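Local coordinates for protein alpha-galactosidase 1 (Saccharomyces cerevisiae, PDB 3LRK) that catalyses the hydrolysis of terminal, non-reducing alpha-D-galactose residues from alpha-D-galactosides such as galactose oligosaccharides, galactomannans and galactolipids, at residues S203-T211 against A233-I242. The protein carries 1 engineered substitution. Residues are numbered along the deposited sequence; the frame is centred on the assembly and turned at random.
Sequences SWRMSGDVT and AGFHCSIMNI
I242 reaches from the first turn of helix 239-246 into the loop S207-V210. Its CB lies 4.0 Å from S207 OG. CG1 stands beside the backbone N (chi1 -72°) and comes to 3.2 Å from the same S207 OG. The CG2 branch lies near S207 OG and reaches M206 SD at 4.1 Å. CD1 is carried on by an extended chi2 of 167° and ends against V210, 3.4 Å from V210 CB, a tight carbon contact. The two side chains cross there at about a right angle. Cut back to an alanine, the position loses CG1, CG2 and CD1, which is likely to open a gap beside V210 CB and S207 OG and leave M206 SD without this neighbour. I239 CG1 touches V210 CG2 from the same helix.

The backbones join at a single bridge between V210 and C237. C237 N donates to D209 O at 2.9 Å. T211 N gives a weak bond to C237 O. Two waters add to the join: one links G208 N to A233 O, the other H236 N to V210 O. G208 sits with CA 3.1 Å from G234 O; a CB would clash with the carbonyl oxygens of A233 and G234. C237 is tied to C221 by a disulfide.

D209 CB packs on F235 CB, with carboxylate and ring planes 82° apart. R205 NH2 holds D209 OD1 in a salt bridge, in the guanidinium plane and on the anti lone pair. D209 is the proton donor, near the nucleophile D149, and R205 binds substrate. The contact joins the loop after strand 203-205, which carries the proton donor, to the start of helix 239-246, at the active site of the GH27 TIM barrel.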
ATOM      1  N   SER A 203      24.505  -3.473 -10.235  1.00 17.29           N
ATOM      2  CA  SER A 203      23.251  -4.061 -10.707  1.00 17.19           C
ATOM      3  C   SER A 203      22.408  -4.462  -9.486  1.00 17.26           C
ATOM      4  O   SER A 203      22.931  -4.583  -8.371  1.00 16.60           O
ATOM      5  CB  SER A 203      23.488  -5.260 -11.657  1.00 17.27           C
ATOM      6  OG  SER A 203      23.991  -6.398 -10.969  1.00 17.99           O
ATOM      7  N   TRP A 204      21.107  -4.613  -9.703  1.00 17.28           N
ATOM      8  CA  TRP A 204      20.171  -5.025  -8.644  1.00 17.31           C
ATOM      9  C   TRP A 204      19.087  -5.918  -9.213  1.00 17.38           C
ATOM     10  O   TRP A 204      18.417  -5.568 -10.190  1.00 17.10           O
ATOM     11  CB  TRP A 204      19.538  -3.806  -7.941  1.00 17.43           C
ATOM     12  CG  TRP A 204      19.104  -2.748  -8.881  1.00 17.33           C
ATOM     13  CD1 TRP A 204      17.888  -2.635  -9.477  1.00 17.78           C
ATOM     14  CD2 TRP A 204      19.900  -1.652  -9.374  1.00 17.56           C
ATOM     15  NE1 TRP A 204      17.863  -1.530 -10.303  1.00 18.74           N
ATOM     16  CE2 TRP A 204      19.086  -0.914 -10.262  1.00 19.06           C
ATOM     17  CE3 TRP A 204      21.214  -1.223  -9.145  1.00 17.02           C
ATOM     18  CZ2 TRP A 204      19.542   0.237 -10.932  1.00 18.94           C
ATOM     19  CZ3 TRP A 204      21.677  -0.072  -9.830  1.00 18.90           C
ATOM     20  CH2 TRP A 204      20.831   0.638 -10.698  1.00 18.12           C
ATOM     21  N   ARG A 205      18.914  -7.088  -8.602  1.00 17.96           N
ATOM     22  CA  ARG A 205      17.756  -7.906  -8.898  1.00 17.95           C
ATOM     23  C   ARG A 205      16.524  -7.057  -8.607  1.00 18.37           C
ATOM     24  O   ARG A 205      16.505  -6.326  -7.628  1.00 18.75           O
ATOM     25  CB  ARG A 205      17.775  -9.172  -8.041  1.00 18.46           C
ATOM     26  CG  ARG A 205      18.836 -10.199  -8.514  1.00 17.63           C
ATOM     27  CD  ARG A 205      18.298 -11.076  -9.672  1.00 18.50           C
ATOM     28  NE  ARG A 205      17.037 -11.668  -9.247  1.00 19.95           N
ATOM     29  CZ  ARG A 205      16.927 -12.744  -8.473  1.00 18.38           C
ATOM     30  NH1 ARG A 205      18.008 -13.430  -8.093  1.00 17.42           N
ATOM     31  NH2 ARG A 205      15.722 -13.138  -8.101  1.00 16.72           N
ATOM     32  N   MET A 206      15.505  -7.146  -9.452  1.00 18.02           N
ATOM     33  CA  MET A 206      14.326  -6.312  -9.266  1.00 18.22           C
ATOM     34  C   MET A 206      13.081  -7.160  -9.063  1.00 18.00           C
ATOM     35  O   MET A 206      11.971  -6.637  -9.084  1.00 17.29           O
ATOM     36  CB  MET A 206      14.154  -5.325 -10.423  1.00 17.98           C
ATOM     37  CG  MET A 206      14.434  -5.894 -11.842  1.00 19.16           C
ATOM     38  SD  MET A 206      13.444  -7.329 -12.350  1.00 20.19           S
ATOM     39  CE  MET A 206      11.788  -6.634 -12.394  1.00 17.92           C
ATOM     40  N   SER A 207      13.277  -8.471  -8.897  1.00 18.12           N
ATOM     41  CA  SER A 207      12.162  -9.406  -8.684  1.00 18.37           C
ATOM     42  C   SER A 207      12.597 -10.668  -7.933  1.00 19.10           C
ATOM     43  O   SER A 207      13.794 -10.921  -7.768  1.00 19.50           O
ATOM     44  CB  SER A 207      11.517  -9.814 -10.027  1.00 18.48           C
ATOM     45  OG  SER A 207      12.302 -10.786 -10.709  1.00 17.79           O
ATOM     46  N   GLY A 208      11.612 -11.463  -7.502  1.00 19.79           N
ATOM     47  CA  GLY A 208      11.854 -12.833  -7.018  1.00 20.30           C
ATOM     48  C   GLY A 208      12.428 -13.700  -8.135  1.00 20.60           C
ATOM     49  O   GLY A 208      12.402 -13.306  -9.306  1.00 21.22           O
ATOM     50  N   ASP A 209      12.938 -14.880  -7.791  1.00 20.80           N
ATOM     51  CA  ASP A 209      13.657 -15.707  -8.775  1.00 20.85           C
ATOM     52  C   ASP A 209      12.786 -16.091  -9.959  1.00 20.68           C
ATOM     53  O   ASP A 209      11.624 -16.443  -9.793  1.00 20.22           O
ATOM     54  CB  ASP A 209      14.218 -16.986  -8.160  1.00 21.10           C
ATOM     55  CG  ASP A 209      15.172 -16.734  -7.011  1.00 22.87           C
ATOM     56  OD1 ASP A 209      15.563 -15.567  -6.765  1.00 23.60           O
ATOM     57  OD2 ASP A 209      15.525 -17.732  -6.351  1.00 24.47           O
ATOM     58  N   VAL A 210      13.373 -15.993 -11.150  1.00 20.52           N
ATOM     59  CA  VAL A 210      12.797 -16.536 -12.368  1.00 20.43           C
ATOM     60  C   VAL A 210      12.791 -18.070 -12.329  1.00 20.51           C
ATOM     61  O   VAL A 210      13.533 -18.689 -11.562  1.00 20.10           O
ATOM     62  CB  VAL A 210      13.563 -16.016 -13.632  1.00 20.01           C
ATOM     63  CG1 VAL A 210      14.875 -16.770 -13.830  1.00 20.21           C
ATOM     64  CG2 VAL A 210      12.680 -16.111 -14.894  1.00 20.30           C
ATOM     65  N   THR A 211      11.922 -18.656 -13.148  1.00 21.12           N
ATOM     66  CA  THR A 211      11.885 -20.091 -13.366  1.00 21.88           C
ATOM     67  C   THR A 211      11.662 -20.345 -14.856  1.00 22.23           C
ATOM     68  O   THR A 211      11.307 -19.422 -15.601  1.00 22.26           O
ATOM     69  CB  THR A 211      10.800 -20.798 -12.489  1.00 21.79           C
ATOM     70  OG1 THR A 211      10.954 -22.218 -12.600  1.00 21.99           O
ATOM     71  CG2 THR A 211       9.385 -20.398 -12.904  1.00 22.27           C
ATOM     72  N   ALA A 233       8.332 -10.681  -2.709  1.00 19.78           N
ATOM     73  CA  ALA A 233       8.926 -10.981  -4.017  1.00 19.80           C
ATOM     74  C   ALA A 233       8.798 -12.457  -4.411  1.00 19.80           C
ATOM     75  O   ALA A 233       8.477 -12.784  -5.567  1.00 19.75           O
ATOM     76  CB  ALA A 233      10.384 -10.546  -4.056  1.00 19.44           C
ATOM     77  N   GLY A 234       9.039 -13.327  -3.437  1.00 20.09           N
ATOM     78  CA  GLY A 234       8.889 -14.769  -3.607  1.00 19.95           C
ATOM     79  C   GLY A 234       9.850 -15.316  -4.644  1.00 20.30           C
ATOM     80  O   GLY A 234      10.944 -14.777  -4.830  1.00 19.73           O
ATOM     81  N   PHE A 235       9.427 -16.383  -5.325  1.00 20.15           N
ATOM     82  CA  PHE A 235      10.217 -17.010  -6.392  1.00 20.70           C
ATOM     83  C   PHE A 235       9.339 -17.895  -7.279  1.00 21.12           C
ATOM     84  O   PHE A 235       8.116 -17.907  -7.116  1.00 20.57           O
ATOM     85  CB  PHE A 235      11.493 -17.720  -5.871  1.00 20.22           C
ATOM     86  CG  PHE A 235      11.256 -18.982  -5.051  1.00 21.13           C
ATOM     87  CD1 PHE A 235      12.195 -20.015  -5.093  1.00 21.91           C
ATOM     88  CD2 PHE A 235      10.138 -19.139  -4.238  1.00 19.15           C
ATOM     89  CE1 PHE A 235      12.017 -21.191  -4.340  1.00 22.43           C
ATOM     90  CE2 PHE A 235       9.956 -20.303  -3.472  1.00 20.52           C
ATOM     91  CZ  PHE A 235      10.896 -21.333  -3.531  1.00 20.63           C
ATOM     92  N   HIS A 236       9.965 -18.609  -8.223  1.00 21.36           N
ATOM     93  CA  HIS A 236       9.234 -19.298  -9.304  1.00 22.00           C
ATOM     94  C   HIS A 236       8.340 -18.347 -10.098  1.00 21.76           C
ATOM     95  O   HIS A 236       7.248 -18.707 -10.550  1.00 21.66           O
ATOM     96  CB  HIS A 236       8.468 -20.520  -8.771  1.00 22.23           C
ATOM     97  CG  HIS A 236       9.373 -21.584  -8.246  1.00 23.78           C
ATOM     98  ND1 HIS A 236       9.845 -22.612  -9.033  1.00 24.15           N
ATOM     99  CD2 HIS A 236       9.943 -21.745  -7.029  1.00 24.06           C
ATOM    100  CE1 HIS A 236      10.643 -23.381  -8.314  1.00 24.00           C
ATOM    101  NE2 HIS A 236      10.725 -22.872  -7.096  1.00 25.65           N
ATOM    102  N   CYS A 237       8.838 -17.126 -10.278  1.00 22.07           N
ATOM    103  CA  CYS A 237       8.162 -16.121 -11.084  1.00 22.21           C
ATOM    104  C   CYS A 237       8.449 -16.428 -12.550  1.00 21.97           C
ATOM    105  O   CYS A 237       9.576 -16.754 -12.896  1.00 22.41           O
ATOM    106  CB  CYS A 237       8.679 -14.725 -10.728  1.00 22.13           C
ATOM    107  SG  CYS A 237       8.431 -14.226  -9.005  1.00 22.06           S
ATOM    108  N   SER A 238       7.429 -16.344 -13.396  1.00 21.71           N
ATOM    109  CA  SER A 238       7.587 -16.624 -14.829  1.00 21.51           C
ATOM    110  C   SER A 238       8.358 -15.522 -15.560  1.00 21.21           C
ATOM    111  O   SER A 238       8.505 -14.410 -15.057  1.00 21.28           O
ATOM    112  CB  SER A 238       6.230 -16.819 -15.502  1.00 21.37           C
ATOM    113  OG  SER A 238       5.557 -15.582 -15.612  1.00 22.33           O
ATOM    114  N   ILE A 239       8.842 -15.854 -16.752  1.00 20.61           N
ATOM    115  CA  ILE A 239       9.575 -14.918 -17.615  1.00 20.33           C
ATOM    116  C   ILE A 239       8.794 -13.609 -17.861  1.00 20.42           C
ATOM    117  O   ILE A 239       9.318 -12.516 -17.636  1.00 19.98           O
ATOM    118  CB  ILE A 239       9.999 -15.628 -18.928  1.00 19.90           C
ATOM    119  CG1 ILE A 239      11.138 -16.617 -18.624  1.00 21.01           C
ATOM    120  CG2 ILE A 239      10.393 -14.622 -20.023  1.00 19.60           C
ATOM    121  CD1 ILE A 239      11.249 -17.800 -19.601  1.00 20.95           C
ATOM    122  N   MET A 240       7.538 -13.741 -18.278  1.00 20.39           N
ATOM    123  CA  MET A 240       6.673 -12.600 -18.555  1.00 20.73           C
ATOM    124  C   MET A 240       6.300 -11.813 -17.307  1.00 20.40           C
ATOM    125  O   MET A 240       6.131 -10.596 -17.374  1.00 20.93           O
ATOM    126  CB  MET A 240       5.391 -13.047 -19.275  1.00 20.65           C
ATOM    127  CG  MET A 240       5.573 -13.462 -20.737  1.00 21.18           C
ATOM    128  SD  MET A 240       6.379 -12.236 -21.783  1.00 23.31           S
ATOM    129  CE  MET A 240       5.273 -10.821 -21.666  1.00 21.01           C
ATOM    130  N   ASN A 241       6.141 -12.510 -16.181  1.00 20.54           N
ATOM    131  CA  ASN A 241       5.878 -11.857 -14.897  1.00 20.42           C
ATOM    132  C   ASN A 241       7.011 -10.890 -14.566  1.00 20.25           C
ATOM    133  O   ASN A 241       6.755  -9.757 -14.164  1.00 19.82           O
ATOM    134  CB  ASN A 241       5.699 -12.898 -13.773  1.00 20.41           C
ATOM    135  CG  ASN A 241       5.630 -12.268 -12.373  1.00 20.87           C
ATOM    136  OD1 ASN A 241       6.652 -11.878 -11.798  1.00 20.51           O
ATOM    137  ND2 ASN A 241       4.426 -12.215 -11.807  1.00 21.70           N
ATOM    138  N   ILE A 242       8.253 -11.338 -14.784  1.00 19.72           N
ATOM    139  CA  ILE A 242       9.448 -10.563 -14.442  1.00 20.01           C
ATOM    140  C   ILE A 242       9.686  -9.433 -15.445  1.00 20.01           C
ATOM    141  O   ILE A 242       9.994  -8.309 -15.047  1.00 19.58           O
ATOM    142  CB  ILE A 242      10.695 -11.483 -14.281  1.00 19.97           C
ATOM    143  CG1 ILE A 242      10.556 -12.303 -12.985  1.00 19.99           C
ATOM    144  CG2 ILE A 242      11.993 -10.675 -14.267  1.00 20.27           C
ATOM    145  CD1 ILE A 242      11.532 -13.440 -12.859  1.00 20.08           C
TER
HETATM  146  O   HOH W   1       8.706 -10.933  -7.542  1.00 21.05           O
HETATM  147  O   HOH W   2      12.538 -19.748  -9.181  1.00 23.72           O